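Local coordinates for 27kDa outer membrane protein (PDB 3GYK) that probably acts as a thiol-disulfide oxidoreductase through a DsbA-like thioredoxin domain, which makes up most of this piece of the longer chain, at residues L8-N13 with N53-Y58; A42-L47 with S162-A167. One frame throughout, in Å; residues are numbered along the deposited sequence.

Contact 1: L8-N13 with N53-Y58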
# COMPACT_ATOMS: atom_id res chain seq x y z
N LEU A 8 -5.12 1.24 -12.57
CA LEU A 8 -4.27 0.48 -11.65
C LEU A 8 -2.90 1.12 -11.48
O LEU A 8 -2.36 1.18 -10.37
CB LEU A 8 -4.09 -0.96 -12.11
CG LEU A 8 -5.30 -1.85 -11.80
CD1 LEU A 8 -5.14 -3.17 -12.51
CD2 LEU A 8 -5.44 -2.05 -10.28
N PHE A 9 -2.34 1.58 -12.59
CA PHE A 9 -0.93 1.94 -12.55
C PHE A 9 -0.69 3.43 -12.63
O PHE A 9 0.42 3.88 -12.27
CB PHE A 9 -0.17 1.25 -13.69
CG PHE A 9 -0.28 -0.28 -13.70
CD1 PHE A 9 -0.36 -1.01 -12.53
CD2 PHE A 9 -0.23 -0.96 -14.92
CE1 PHE A 9 -0.45 -2.41 -12.56
CE2 PHE A 9 -0.31 -2.37 -14.96
CZ PHE A 9 -0.43 -3.08 -13.78
N ASN A 10 -1.68 4.21 -13.08
CA ASN A 10 -1.45 5.65 -13.27
C ASN A 10 -2.38 6.59 -12.49
O ASN A 10 -2.69 7.71 -12.93
CB ASN A 10 -1.48 5.97 -14.75
CG ASN A 10 -0.38 5.26 -15.52
OD1 ASN A 10 -0.64 4.65 -16.54
ND2 ASN A 10 0.86 5.35 -15.03
N ASP A 11 -2.84 6.14 -11.34
CA ASP A 11 -3.71 6.95 -10.49
C ASP A 11 -2.86 7.91 -9.63
O ASP A 11 -2.06 7.45 -8.78
CB ASP A 11 -4.51 5.98 -9.60
CG ASP A 11 -5.49 6.69 -8.68
OD1 ASP A 11 -5.38 7.93 -8.55
OD2 ASP A 11 -6.34 5.99 -8.07
N PRO A 12 -3.01 9.23 -9.82
CA PRO A 12 -2.17 10.16 -9.03
C PRO A 12 -2.43 10.14 -7.53
O PRO A 12 -1.58 10.60 -6.75
CB PRO A 12 -2.51 11.53 -9.61
CG PRO A 12 -3.74 11.35 -10.36
CD PRO A 12 -3.85 9.93 -10.79
N ASN A 13 -3.58 9.60 -7.14
CA ASN A 13 -3.98 9.55 -5.73
C ASN A 13 -3.52 8.24 -5.07
O ASN A 13 -3.88 7.95 -3.93
CB ASN A 13 -5.50 9.79 -5.60
CG ASN A 13 -5.95 10.18 -4.16
OD1 ASN A 13 -5.16 10.73 -3.35
ND2 ASN A 13 -7.24 9.96 -3.87
N ASN A 53 14.25 -1.83 -10.78
CA ASN A 53 13.42 -1.51 -11.94
C ASN A 53 11.95 -1.88 -11.69
O ASN A 53 11.18 -2.11 -12.63
CB ASN A 53 14.00 -2.18 -13.20
CG ASN A 53 13.56 -1.50 -14.49
OD1 ASN A 53 13.20 -0.31 -14.51
ND2 ASN A 53 13.66 -2.23 -15.60
N VAL A 54 11.58 -1.96 -10.41
CA VAL A 54 10.19 -2.28 -10.00
C VAL A 54 9.57 -1.01 -9.44
O VAL A 54 10.16 -0.32 -8.59
CB VAL A 54 10.16 -3.40 -8.93
CG1 VAL A 54 8.77 -3.51 -8.27
CG2 VAL A 54 10.54 -4.77 -9.57
N ARG A 55 8.41 -0.68 -9.96
CA ARG A 55 7.58 0.39 -9.48
C ARG A 55 6.51 -0.22 -8.58
O ARG A 55 5.88 -1.20 -8.96
CB ARG A 55 6.86 0.94 -10.69
CG ARG A 55 6.04 2.14 -10.47
CD ARG A 55 5.88 2.66 -11.91
NE ARG A 55 5.04 3.83 -11.88
CZ ARG A 55 3.72 3.79 -11.92
NH1 ARG A 55 3.10 2.62 -12.04
NH2 ARG A 55 3.04 4.93 -11.85
N LEU A 56 6.28 0.37 -7.41
CA LEU A 56 5.35 -0.22 -6.43
C LEU A 56 4.22 0.74 -6.10
O LEU A 56 4.46 1.84 -5.59
CB LEU A 56 6.12 -0.56 -5.16
CG LEU A 56 5.32 -1.05 -3.97
CD1 LEU A 56 4.82 -2.44 -4.28
CD2 LEU A 56 6.23 -1.08 -2.78
N VAL A 57 2.98 0.33 -6.40
CA VAL A 57 1.79 1.20 -6.26
C VAL A 57 0.99 0.67 -5.07
O VAL A 57 0.73 -0.53 -4.97
CB VAL A 57 0.92 1.24 -7.56
CG1 VAL A 57 -0.48 1.86 -7.28
CG2 VAL A 57 1.64 2.03 -8.67
N TYR A 58 0.58 1.57 -4.18
CA TYR A 58 -0.16 1.15 -2.99
C TYR A 58 -1.64 1.48 -3.03
O TYR A 58 -2.02 2.63 -3.34
CB TYR A 58 0.47 1.80 -1.76
CG TYR A 58 1.68 1.08 -1.20
CD1 TYR A 58 2.13 -0.13 -1.73
CD2 TYR A 58 2.33 1.59 -0.10
CE1 TYR A 58 3.21 -0.82 -1.16
CE2 TYR A 58 3.42 0.92 0.47
CZ TYR A 58 3.84 -0.28 -0.06
OH TYR A 58 4.92 -0.92 0.51

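Contact 2: A42-L47 with S162-A167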
# COMPACT_ATOMS: atom_id res chain seq x y z
N ALA A 42 8.36 -7.26 4.72
CA ALA A 42 9.75 -7.57 4.47
C ALA A 42 10.01 -8.17 3.07
O ALA A 42 11.11 -7.96 2.52
CB ALA A 42 10.33 -8.48 5.56
N GLU A 43 9.02 -8.89 2.53
CA GLU A 43 9.10 -9.49 1.19
C GLU A 43 9.08 -8.41 0.11
O GLU A 43 9.91 -8.44 -0.81
CB GLU A 43 7.94 -10.47 0.96
CG GLU A 43 7.82 -11.52 2.08
CD GLU A 43 9.13 -12.26 2.35
OE1 GLU A 43 9.84 -12.66 1.40
OE2 GLU A 43 9.47 -12.46 3.54
N VAL A 44 8.17 -7.46 0.27
CA VAL A 44 8.05 -6.32 -0.67
C VAL A 44 9.28 -5.41 -0.56
O VAL A 44 9.89 -5.05 -1.59
CB VAL A 44 6.75 -5.54 -0.47
CG1 VAL A 44 6.66 -4.34 -1.44
CG2 VAL A 44 5.52 -6.44 -0.67
N GLN A 45 9.70 -5.08 0.68
CA GLN A 45 10.96 -4.31 0.84
C GLN A 45 12.14 -5.02 0.20
O GLN A 45 13.00 -4.39 -0.44
CB GLN A 45 11.28 -4.06 2.32
CG GLN A 45 10.38 -3.08 3.03
CD GLN A 45 10.79 -2.86 4.50
OE1 GLN A 45 11.36 -3.75 5.13
NE2 GLN A 45 10.49 -1.69 5.05
N GLY A 46 12.20 -6.34 0.38
CA GLY A 46 13.25 -7.15 -0.21
C GLY A 46 13.25 -7.07 -1.73
O GLY A 46 14.30 -6.87 -2.35
N LEU A 47 12.07 -7.23 -2.32
CA LEU A 47 11.92 -7.11 -3.77
C LEU A 47 12.47 -5.77 -4.29
O LEU A 47 13.28 -5.77 -5.20
CB LEU A 47 10.45 -7.25 -4.17
CG LEU A 47 10.17 -7.01 -5.66
CD1 LEU A 47 10.68 -8.18 -6.48
CD2 LEU A 47 8.66 -6.84 -5.83
N SER A 162 10.88 -14.19 -3.31
CA SER A 162 11.24 -14.98 -4.49
C SER A 162 10.05 -15.17 -5.44
O SER A 162 10.22 -15.22 -6.65
CB SER A 162 11.84 -16.34 -4.11
OG SER A 162 10.86 -17.09 -3.42
N GLN A 163 8.83 -15.26 -4.90
CA GLN A 163 7.65 -15.42 -5.74
C GLN A 163 7.27 -14.13 -6.43
O GLN A 163 6.88 -14.12 -7.61
CB GLN A 163 6.48 -15.95 -4.91
CG GLN A 163 6.72 -17.34 -4.37
CD GLN A 163 5.56 -17.78 -3.47
OE1 GLN A 163 5.35 -17.22 -2.39
NE2 GLN A 163 4.79 -18.76 -3.95
N LEU A 164 7.40 -13.02 -5.71
CA LEU A 164 7.23 -11.70 -6.31
C LEU A 164 8.27 -11.52 -7.44
O LEU A 164 7.92 -11.07 -8.54
CB LEU A 164 7.39 -10.57 -5.26
CG LEU A 164 6.15 -10.48 -4.35
CD1 LEU A 164 6.46 -9.69 -3.11
CD2 LEU A 164 4.96 -9.84 -5.08
N GLN A 165 9.52 -11.87 -7.18
CA GLN A 165 10.57 -11.70 -8.19
C GLN A 165 10.29 -12.56 -9.42
O GLN A 165 10.48 -12.10 -10.55
CB GLN A 165 11.96 -12.01 -7.61
CG GLN A 165 13.13 -11.67 -8.55
CD GLN A 165 13.27 -10.17 -8.73
OE1 GLN A 165 13.70 -9.47 -7.81
NE2 GLN A 165 12.88 -9.66 -9.90
N ASP A 166 9.82 -13.79 -9.21
CA ASP A 166 9.47 -14.64 -10.34
C ASP A 166 8.36 -13.99 -11.18
O ASP A 166 8.43 -14.03 -12.41
CB ASP A 166 9.03 -16.03 -9.88
CG ASP A 166 8.63 -16.92 -11.03
OD1 ASP A 166 9.46 -17.13 -11.93
OD2 ASP A 166 7.48 -17.40 -11.05
N ALA A 167 7.37 -13.40 -10.52
CA ALA A 167 6.25 -12.76 -11.22
C ALA A 167 6.75 -11.56 -12.01
O ALA A 167 6.35 -11.34 -13.17
CB ALA A 167 5.14 -12.37 -10.23

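Contact 1: L8-N13 with N53-Y58
Arg55 meets Phe9 where the end of helix 3-9 comes down on strand 54-60 of the thioredoxin-fold sheet. The arginine runs out from the strand with CG opposite the backbone N (chi1 -174°) and the chain straight as far as NE, which carries the guanidinium to the last carbonyl of the helix. Both terminal nitrogens grip that one oxygen end-on: Arg55 NH2 lies 2.9 Å from Phe9 O, nearly along the C=O axis, while Arg55 NH1 approaches at 3.0 Å from Phe9 O and tilted out of the carbonyl plane. The oxygen itself sits in the plane of the guanidinium. A positive group at the C-terminal end of a helix probably also suits the helix dipole. Thr25 OG1 of the adjoining strand 24-30 bonds to NH1 as well, helping to fix how the group is turned. The Asn10 amide, its plane 52° from that of the guanidinium, approaches it obliquely without bonding to it, Asn10 ND2 3.9 Å from Arg55 NH2. A leucine in place of Arg55 would probably leave the Phe9 carbonyl without its two donors and the helix end less firmly tied to the strand. Two residues on, Val57 points to the same side of the sheet and packs beneath the helix end, its CG1 methyl 3.7 Å from Leu8 O.

Contact 2: A42-L47 with S162-A167
Leu47 overlaps both Leu164 and Gln165 of helix 161-174, spreading its two methyls over neighbouring residues of the facing helix. With CG opposite the backbone N (chi1 175°), the side chain reaches across to the other helix and its branches divide the work. Leu47 CD2 rests 4.0 Å from Leu164 CB, the two leucines crossing at about a right angle, whereas Leu47 CD1 lies over the backbone of the next residue, 3.9 Å from Gln165 CA. The bend of Gln165 at chi2 (69°) brings the amide back obliquely across the same methyl, placing Gln165 OE1 3.5 Å from Leu47 CD1 in a purely van der Waals approach. The other end of that amide is engaged in polar bonds, NE2 donating to Asp51 OD2, just past the end of helix 35-50, and to Asp169 OD1 in its own helix. In this DsbA-like thioredoxin domain, helix 35-50 begins at a CxxC pair, Cys34 just before it and Cys37 in its first turn, a pattern consistent with a redox-active site, and helix 161-174 closes the fold beside it. The two segments cross at -47° with their axes 9.4 Å apart, a spacing filled mainly by aliphatic side chains. Leu164 fills it from its own side, its CD1 methyl meeting Val44 CG2 at 4.2 Å. Leu164 CD1 also comes 4.3 Å from Glu43 O, one turn before Leu47, an oxygen already taken by the helical bond from Leu47 N. Val44 also packs on Phe148 of strand 147-150, and Leu164 on the loop residue Val159. At the border of this apolar patch, Glu43 passes its CB 4.4 Å from Leu164 CD1 and turns its carboxylate to the start of helix 161-174, where OE1 accepts from Gln161 N.

How the contacts relate
Both contacts are largely buried, though contact 1 has one exposed member, Asn10, and contact 2 lies further from the chain's centre (about 15 Å between centres, against about 10 Å). Contact 1 joins helix 3-9 to strand 54-60, and contact 2 joins two helices, 35-50 and 161-174. Their chemistry differs accordingly, a charged side chain gripping a helix-end carbonyl in the first and aliphatic side chains in van der Waals contact in the second. They meet through the strand, whose alternate residues serve the two faces of the sheet. Arg55 and Val57 face helix 3-9, whereas Val54 and Leu56 turn to helix 35-50, Val54 CG1 4.1 Å from Leu47 CD2.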